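Local coordinates for aminopeptidase N family protein (Idiomarina loihiensis L2TR, PDB 4FGM) that probably works as a zinc-dependent aminopeptidase of the M61 family, removing amino acids from the amino ends of peptides, at residues L33-P38 and Q293-S298; G39-R44 and K361-N366; L284-F289 and T300-F305. One frame throughout, in Å; residues are numbered along the deposited sequence.

Contact 1 of 3, residues L33-P38 and Q293-S298; sequences LPNWIP and QLEKES
L294 reaches from the loop 293-298 across to 33-38 and touches two prolines and a tryptophan with successive atoms. Its CB lies 3.8 Å from CB of P34. With chi1 at -51°, CG stands beside the backbone N and anti to the carbonyl carbon, and from there the branches part. CD1 stays with the P34 ring, near both CB and CG. CD2 turns to W36, where it sits over one face of the indole, 3.8 Å from the centroid of the six-membered ring, a CH-pi contact displaced toward the CE2-CZ2 rim. The same methyl meets CG of P38 at 4.0 Å.

Polar bonds flank this apolar centre. The backbone N of N35 points almost straight down the carbonyl of L294, with N to O at 2.6 Å, while the amide ND2 of N35 gives a 2.9 Å bond to O of E295, which lies close to the amide plane. At the indole edge, NE1 of W36 makes a weak, bent bond to O of Q293. Outside the pair, E295 forms a salt bridge with R71, and W359 meets the W36 ring edge-to-face.

The arrangement is an interdomain seam: a loop of the M61 N-terminal beta domain is keyed into a catalytic-domain loop lying between the HExxH helix 262-277 and E307, whose side chain is about 10 Å from that of W36.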
# COMPACT_ATOMS: atom_id res chain seq x y z
N LEU A 33 22.29 -9.29 -1.52
CA LEU A 33 21.32 -8.21 -1.47
C LEU A 33 19.90 -8.78 -1.54
O LEU A 33 19.62 -9.68 -2.33
CB LEU A 33 21.54 -7.23 -2.62
CG LEU A 33 20.81 -5.90 -2.44
CD1 LEU A 33 21.48 -5.13 -1.30
CD2 LEU A 33 20.86 -5.08 -3.74
N PRO A 34 19.00 -8.26 -0.71
CA PRO A 34 17.62 -8.74 -0.71
C PRO A 34 17.03 -8.71 -2.12
O PRO A 34 17.33 -7.79 -2.89
CB PRO A 34 16.91 -7.76 0.22
CG PRO A 34 17.99 -7.37 1.19
CD PRO A 34 19.18 -7.18 0.28
N ASN A 35 16.20 -9.69 -2.46
CA ASN A 35 15.59 -9.71 -3.77
C ASN A 35 14.20 -9.09 -3.73
O ASN A 35 13.55 -8.94 -4.77
CB ASN A 35 15.54 -11.13 -4.33
CG ASN A 35 16.89 -11.60 -4.81
OD1 ASN A 35 17.63 -10.83 -5.41
ND2 ASN A 35 17.22 -12.86 -4.55
N TRP A 36 13.75 -8.72 -2.53
CA TRP A 36 12.48 -8.05 -2.34
C TRP A 36 12.50 -7.31 -1.01
O TRP A 36 13.29 -7.65 -0.13
CB TRP A 36 11.30 -9.04 -2.38
CG TRP A 36 11.26 -10.07 -1.29
CD1 TRP A 36 11.99 -11.23 -1.23
CD2 TRP A 36 10.41 -10.08 -0.14
NE1 TRP A 36 11.63 -11.96 -0.13
CE2 TRP A 36 10.66 -11.28 0.56
CE3 TRP A 36 9.44 -9.20 0.36
CZ2 TRP A 36 9.99 -11.62 1.74
CZ3 TRP A 36 8.77 -9.54 1.55
CH2 TRP A 36 9.05 -10.75 2.22
N ILE A 37 11.66 -6.30 -0.86
CA ILE A 37 11.63 -5.52 0.37
C ILE A 37 10.37 -5.79 1.19
O ILE A 37 9.26 -5.81 0.65
CB ILE A 37 11.72 -4.00 0.09
CG1 ILE A 37 11.62 -3.22 1.40
CG2 ILE A 37 10.62 -3.58 -0.89
CD1 ILE A 37 11.83 -1.73 1.27
N PRO A 38 10.53 -6.01 2.51
CA PRO A 38 9.39 -6.28 3.39
C PRO A 38 8.25 -5.29 3.16
O PRO A 38 8.48 -4.10 3.01
CB PRO A 38 10.00 -6.15 4.79
CG PRO A 38 11.39 -6.72 4.59
CD PRO A 38 11.81 -6.10 3.24
N GLN A 293 12.91 -13.91 5.01
CA GLN A 293 13.84 -14.59 4.12
C GLN A 293 13.67 -13.75 2.85
O GLN A 293 12.63 -13.78 2.20
CB GLN A 293 13.47 -16.07 3.94
CG GLN A 293 12.23 -16.36 3.12
CD GLN A 293 12.52 -16.46 1.63
OE1 GLN A 293 13.65 -16.29 1.19
NE2 GLN A 293 11.48 -16.75 0.85
N LEU A 294 14.70 -12.97 2.53
CA LEU A 294 14.63 -12.04 1.40
C LEU A 294 15.32 -12.43 0.09
O LEU A 294 15.64 -11.57 -0.72
CB LEU A 294 15.15 -10.68 1.86
CG LEU A 294 14.49 -10.19 3.15
CD1 LEU A 294 15.13 -8.90 3.64
CD2 LEU A 294 13.02 -9.99 2.90
N GLU A 295 15.52 -13.72 -0.12
CA GLU A 295 16.16 -14.18 -1.33
C GLU A 295 15.11 -14.71 -2.30
O GLU A 295 15.32 -14.74 -3.51
CB GLU A 295 17.13 -15.33 -0.98
CG GLU A 295 18.19 -15.64 -2.02
CD GLU A 295 19.57 -15.14 -1.60
OE1 GLU A 295 19.73 -14.75 -0.43
OE2 GLU A 295 20.50 -15.15 -2.44
N LYS A 296 13.96 -15.09 -1.76
CA LYS A 296 12.91 -15.72 -2.57
C LYS A 296 11.51 -15.39 -2.05
O LYS A 296 11.36 -14.73 -1.02
CB LYS A 296 13.15 -17.22 -2.48
CG LYS A 296 12.56 -18.09 -3.54
CD LYS A 296 12.40 -19.52 -3.00
CE LYS A 296 13.67 -20.01 -2.31
NZ LYS A 296 13.39 -21.18 -1.42
N GLU A 297 10.49 -15.86 -2.77
CA GLU A 297 9.11 -15.64 -2.34
C GLU A 297 8.90 -16.26 -0.96
O GLU A 297 9.42 -17.34 -0.66
CB GLU A 297 8.12 -16.27 -3.33
CG GLU A 297 8.09 -15.63 -4.72
CD GLU A 297 9.15 -16.19 -5.67
OE1 GLU A 297 10.09 -16.86 -5.20
OE2 GLU A 297 9.04 -15.93 -6.89
N SER A 298 8.14 -15.57 -0.11
CA SER A 298 7.84 -16.06 1.24
C SER A 298 6.32 -16.07 1.31
O SER A 298 5.67 -15.03 1.45
CB SER A 298 8.43 -15.12 2.31
OG SER A 298 8.28 -15.67 3.61

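Contact 2 of 3, residues G39-R44 and K361-N366. With MAE (maleic acid), chain B.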
# COMPACT_ATOMS: atom_id res chain seq x y z
N GLY A 39 7.03 -5.81 3.13
CA GLY A 39 5.87 -4.95 2.93
C GLY A 39 5.41 -4.85 1.49
O GLY A 39 4.32 -4.39 1.24
N SER A 40 6.24 -5.29 0.55
CA SER A 40 5.89 -5.24 -0.87
C SER A 40 6.25 -6.61 -1.42
O SER A 40 7.40 -6.88 -1.78
CB SER A 40 6.70 -4.15 -1.57
OG SER A 40 6.21 -3.92 -2.88
N TYR A 41 5.24 -7.47 -1.49
CA TYR A 41 5.44 -8.85 -1.91
C TYR A 41 5.58 -9.11 -3.39
O TYR A 41 4.71 -9.72 -4.02
CB TYR A 41 4.33 -9.69 -1.29
CG TYR A 41 4.10 -9.28 0.16
CD1 TYR A 41 5.08 -9.51 1.13
CD2 TYR A 41 2.96 -8.55 0.52
CE1 TYR A 41 4.93 -9.02 2.43
CE2 TYR A 41 2.81 -8.06 1.81
CZ TYR A 41 3.79 -8.29 2.76
OH TYR A 41 3.65 -7.80 4.03
N LEU A 42 6.70 -8.66 -3.94
CA LEU A 42 7.04 -8.84 -5.35
C LEU A 42 8.57 -8.91 -5.49
O LEU A 42 9.29 -8.02 -5.03
CB LEU A 42 6.50 -7.69 -6.19
CG LEU A 42 6.80 -7.77 -7.69
CD1 LEU A 42 6.07 -8.97 -8.31
CD2 LEU A 42 6.38 -6.48 -8.38
N ILE A 43 9.05 -9.98 -6.11
CA ILE A 43 10.48 -10.13 -6.31
C ILE A 43 10.89 -8.99 -7.24
O ILE A 43 10.36 -8.87 -8.35
CB ILE A 43 10.81 -11.48 -7.00
CG1 ILE A 43 10.41 -12.63 -6.09
CG2 ILE A 43 12.29 -11.55 -7.34
CD1 ILE A 43 11.13 -12.65 -4.76
N ARG A 44 11.83 -8.16 -6.79
CA ARG A 44 12.26 -7.01 -7.59
C ARG A 44 13.72 -6.97 -8.06
O ARG A 44 14.11 -6.05 -8.78
CB ARG A 44 11.94 -5.73 -6.83
CG ARG A 44 10.45 -5.51 -6.64
CD ARG A 44 10.17 -4.10 -6.14
NE ARG A 44 8.84 -3.68 -6.55
CZ ARG A 44 7.76 -3.83 -5.80
NH1 ARG A 44 7.87 -4.38 -4.61
NH2 ARG A 44 6.57 -3.45 -6.25
N LYS A 361 -0.23 -13.72 -8.68
CA LYS A 361 -1.61 -13.36 -8.96
C LYS A 361 -1.96 -11.91 -8.66
O LYS A 361 -2.63 -11.26 -9.46
CB LYS A 361 -2.56 -14.28 -8.21
CG LYS A 361 -2.60 -15.68 -8.77
CD LYS A 361 -3.37 -15.73 -10.07
CE LYS A 361 -3.55 -17.17 -10.53
NZ LYS A 361 -4.43 -17.27 -11.72
N PHE A 362 -1.52 -11.39 -7.53
CA PHE A 362 -1.85 -10.02 -7.17
C PHE A 362 -0.87 -8.97 -7.67
O PHE A 362 -1.26 -8.08 -8.41
CB PHE A 362 -2.03 -9.90 -5.65
CG PHE A 362 -2.73 -8.64 -5.23
CD1 PHE A 362 -2.00 -7.50 -4.91
CD2 PHE A 362 -4.12 -8.60 -5.18
CE1 PHE A 362 -2.66 -6.32 -4.54
CE2 PHE A 362 -4.79 -7.42 -4.81
CZ PHE A 362 -4.05 -6.28 -4.49
N TYR A 363 0.40 -9.08 -7.29
CA TYR A 363 1.40 -8.10 -7.71
C TYR A 363 1.76 -8.12 -9.19
O TYR A 363 2.35 -7.17 -9.70
CB TYR A 363 2.67 -8.22 -6.87
CG TYR A 363 2.58 -7.50 -5.55
CD1 TYR A 363 2.01 -8.10 -4.43
CD2 TYR A 363 3.05 -6.19 -5.42
CE1 TYR A 363 1.90 -7.42 -3.22
CE2 TYR A 363 2.95 -5.50 -4.23
CZ TYR A 363 2.37 -6.11 -3.13
OH TYR A 363 2.29 -5.43 -1.93
N GLN A 364 1.42 -9.20 -9.89
CA GLN A 364 1.70 -9.29 -11.31
C GLN A 364 0.37 -9.41 -12.05
O GLN A 364 0.30 -9.94 -13.15
CB GLN A 364 2.59 -10.50 -11.60
CG GLN A 364 4.00 -10.40 -11.03
CD GLN A 364 4.86 -11.62 -11.34
OE1 GLN A 364 5.07 -11.96 -12.50
NE2 GLN A 364 5.36 -12.27 -10.29
N GLN A 365 -0.69 -8.91 -11.41
CA GLN A 365 -2.03 -8.95 -11.99
C GLN A 365 -2.07 -8.08 -13.24
O GLN A 365 -1.23 -7.19 -13.43
CB GLN A 365 -3.08 -8.44 -10.99
CG GLN A 365 -2.90 -6.98 -10.52
CD GLN A 365 -4.02 -6.52 -9.58
OE1 GLN A 365 -4.98 -5.87 -10.01
NE2 GLN A 365 -3.90 -6.86 -8.29
N ASN A 366 -3.05 -8.35 -14.10
CA ASN A 366 -3.23 -7.58 -15.32
C ASN A 366 -4.70 -7.22 -15.54
O ASN A 366 -5.49 -7.15 -14.60
CB ASN A 366 -2.68 -8.36 -16.53
CG ASN A 366 -3.25 -9.75 -16.64
OD1 ASN A 366 -4.43 -9.98 -16.38
ND2 ASN A 366 -2.42 -10.70 -17.06
C1 MAE B . 0.65 -1.59 1.80
O1 MAE B . 0.36 -2.83 1.76
O2 MAE B . 0.86 -1.06 2.92
C2 MAE B . 0.77 -0.87 0.51
C3 MAE B . 1.70 -0.92 -0.44
C4 MAE B . 2.90 -1.76 -0.45
O3 MAE B . 3.26 -2.53 0.46
O4 MAE B . 3.56 -1.69 -1.51
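Y363 turns one face of its ring to the backbone of Y41: the carbonyl C of Y41 lies 3.8 Å above the plane, offset toward the rim, and the backbone N of Y41 stands over this face. The carbonyl O of Y41 comes down to 3.2 Å from CD1 of Y363. The Y41 ring is backed on one face by the carbonyl C of G39, and the two phenols cross obliquely, with CB of Y41 against CE1 of Y363. The R44 guanidinium has CD2 of L42 over one face.

What offers a backbone to the Y363 ring is an inverse gamma turn centred on Y41, closed by a 2.9 Å bond from N of L42 to O of S40. It lines the maleic acid pocket beside the zinc, probably the active site of this M61-family protein, where G39, S40 and Y363 border the ligand and Y377 hydrogen-bonds to it. The hydroxyl of Y363 lies 3.9 Å from O3 of the maleic acid, and OG of S40 is 3.7 Å from O4. With an alanine in place of Y363, the gamma turn would probably lose the ring packed against it, and a gap is likely to open beside the ligand.

L42 carries its CG anti to the backbone N (chi1 180°), and the leucine lies along the base of the tyrosine, on the same side as the Y41 backbone: CB comes near CD2 of Y363, while CD1 lies 3.8 Å from CB of Y363 and 3.7 Å from CG of Q364. NE2 of Q364 hydrogen-bonds to O of W359.

Contact 3 of 3, residues L284-F289 and T300-F305; sequences LKPKAF and TEQLWF
P286 presses an aliphatic carbon onto the amide of Q302: CB of P286 stands above the amide plane, 3.4 Å from OE1 and 3.5 Å from NE2 of Q302, so that both polar ends border the same methylene. The amide remains satisfied, because T419 bonds to its OE1 and D421 to its NE2; these two bonds probably fix its rotation and keep its plane turned to the proline.

T300 does two jobs beside it. OG1, anti to the backbone N (chi1 179°), receives N of Q302 at 3.3 Å in an ST turn that leads toward helix 303-306. CG2 is thereby directed across the contact to CZ of F289, 3.8 Å away. The F289 ring is backed on one face by CG of P286 and stacks with Y292, while the backbone N of F289 bonds to O of P286, joining the two ends of the 3-10 turn.

At the far end, CD1 of L284 meets the edge of the F305 ring, 3.7 Å from CE1. Helix 401-413 covers this pair, with W409 and F412 touching L284 and M405 and L408 touching F305, while Y306 of helix 303-306 packs on L284 and P286.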
# COMPACT_ATOMS: atom_id res chain seq x y z
N LEU A 284 3.25 -6.97 15.24
CA LEU A 284 2.35 -8.12 15.22
C LEU A 284 2.51 -8.57 13.77
O LEU A 284 2.26 -7.78 12.86
CB LEU A 284 0.90 -7.69 15.48
CG LEU A 284 -0.16 -8.70 15.95
CD1 LEU A 284 -1.41 -8.51 15.11
CD2 LEU A 284 0.34 -10.13 15.84
N LYS A 285 2.92 -9.81 13.53
CA LYS A 285 3.11 -10.28 12.17
C LYS A 285 3.09 -11.80 12.11
O LYS A 285 3.17 -12.46 13.14
CB LYS A 285 4.44 -9.76 11.62
CG LYS A 285 5.67 -10.48 12.16
CD LYS A 285 6.98 -9.83 11.70
CE LYS A 285 7.24 -8.53 12.46
NZ LYS A 285 8.56 -7.91 12.12
N PRO A 286 2.98 -12.38 10.89
CA PRO A 286 2.96 -13.85 10.80
C PRO A 286 4.35 -14.43 11.09
O PRO A 286 5.37 -13.78 10.86
CB PRO A 286 2.50 -14.10 9.36
CG PRO A 286 3.02 -12.91 8.63
CD PRO A 286 2.75 -11.76 9.58
N LYS A 287 4.37 -15.66 11.60
CA LYS A 287 5.62 -16.32 11.93
C LYS A 287 6.52 -16.50 10.72
O LYS A 287 7.75 -16.54 10.85
CB LYS A 287 5.34 -17.67 12.59
CG LYS A 287 4.54 -17.53 13.88
CD LYS A 287 4.54 -18.79 14.73
CE LYS A 287 3.73 -18.56 16.00
NZ LYS A 287 3.82 -19.70 16.96
N ALA A 288 5.92 -16.59 9.54
CA ALA A 288 6.68 -16.76 8.31
C ALA A 288 7.59 -15.55 8.08
O ALA A 288 8.53 -15.63 7.30
CB ALA A 288 5.73 -16.93 7.13
N PHE A 289 7.31 -14.45 8.77
CA PHE A 289 8.12 -13.23 8.65
C PHE A 289 9.05 -13.06 9.86
O PHE A 289 9.61 -11.98 10.08
CB PHE A 289 7.20 -11.99 8.53
CG PHE A 289 6.43 -11.91 7.23
CD1 PHE A 289 6.63 -12.83 6.21
CD2 PHE A 289 5.51 -10.88 7.03
CE1 PHE A 289 5.93 -12.73 5.01
CE2 PHE A 289 4.80 -10.77 5.83
CZ PHE A 289 5.01 -11.70 4.82
N THR A 300 2.45 -16.71 2.56
CA THR A 300 1.60 -16.62 3.73
C THR A 300 0.20 -16.20 3.29
O THR A 300 0.05 -15.31 2.46
CB THR A 300 2.13 -15.62 4.79
OG1 THR A 300 1.23 -15.59 5.90
CG2 THR A 300 2.24 -14.21 4.20
N GLU A 301 -0.81 -16.86 3.84
CA GLU A 301 -2.20 -16.55 3.49
C GLU A 301 -2.79 -15.54 4.45
O GLU A 301 -3.99 -15.25 4.39
CB GLU A 301 -3.05 -17.82 3.57
CG GLU A 301 -3.16 -18.38 4.99
CD GLU A 301 -4.11 -19.56 5.09
OE1 GLU A 301 -3.93 -20.54 4.34
OE2 GLU A 301 -5.04 -19.49 5.92
N GLN A 302 -1.96 -14.99 5.34
CA GLN A 302 -2.45 -14.05 6.34
C GLN A 302 -2.62 -12.58 5.95
O GLN A 302 -3.03 -11.77 6.79
CB GLN A 302 -1.56 -14.15 7.58
CG GLN A 302 -1.60 -15.52 8.24
CD GLN A 302 -0.67 -15.63 9.42
OE1 GLN A 302 -0.69 -14.80 10.33
NE2 GLN A 302 0.16 -16.67 9.43
N LEU A 303 -2.34 -12.22 4.71
CA LEU A 303 -2.50 -10.82 4.31
C LEU A 303 -3.95 -10.34 4.38
O LEU A 303 -4.20 -9.13 4.35
CB LEU A 303 -1.93 -10.60 2.91
CG LEU A 303 -0.42 -10.81 2.79
CD1 LEU A 303 0.05 -10.39 1.40
CD2 LEU A 303 0.32 -9.98 3.85
N TRP A 304 -4.90 -11.27 4.49
CA TRP A 304 -6.31 -10.88 4.59
C TRP A 304 -6.48 -10.15 5.91
O TRP A 304 -7.36 -9.30 6.08
CB TRP A 304 -7.23 -12.11 4.59
CG TRP A 304 -7.06 -13.02 5.79
CD1 TRP A 304 -6.27 -14.13 5.88
CD2 TRP A 304 -7.71 -12.89 7.06
NE1 TRP A 304 -6.38 -14.70 7.13
CE2 TRP A 304 -7.26 -13.96 7.87
CE3 TRP A 304 -8.63 -11.97 7.60
CZ2 TRP A 304 -7.70 -14.14 9.19
CZ3 TRP A 304 -9.07 -12.15 8.91
CH2 TRP A 304 -8.60 -13.23 9.69
N PHE A 305 -5.61 -10.49 6.86
CA PHE A 305 -5.66 -9.87 8.17
C PHE A 305 -4.72 -8.67 8.24
O PHE A 305 -5.13 -7.56 8.61
CB PHE A 305 -5.30 -10.92 9.24
CG PHE A 305 -5.17 -10.35 10.63
CD1 PHE A 305 -3.95 -9.83 11.08
CD2 PHE A 305 -6.27 -10.32 11.48
CE1 PHE A 305 -3.84 -9.28 12.36
CE2 PHE A 305 -6.17 -9.77 12.76
CZ PHE A 305 -4.95 -9.24 13.21

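Overall arrangement
Contacts 1 and 3 are buried, whereas contact 2 is partly open at its Q364 end. Contacts 1 and 2 draw on one N-terminal-domain loop, linked by a probable hydrogen bond from R44 N to N35 O; contacts 1 and 3 draw on the catalytic-domain chain that follows helix 262-277, contact 3 reaching into helix 303-306. Their chemistry differs accordingly. The interdomain seam of contact 1 combines hydrogen bonds with apolar packing, contact 2 lays a ring against backbone beside the ligand, and contact 3, wholly within the catalytic domain, joins its segments by packing. Y41 ties them together, touching W36 of contact 1 and both F289 and L303 of contact 3.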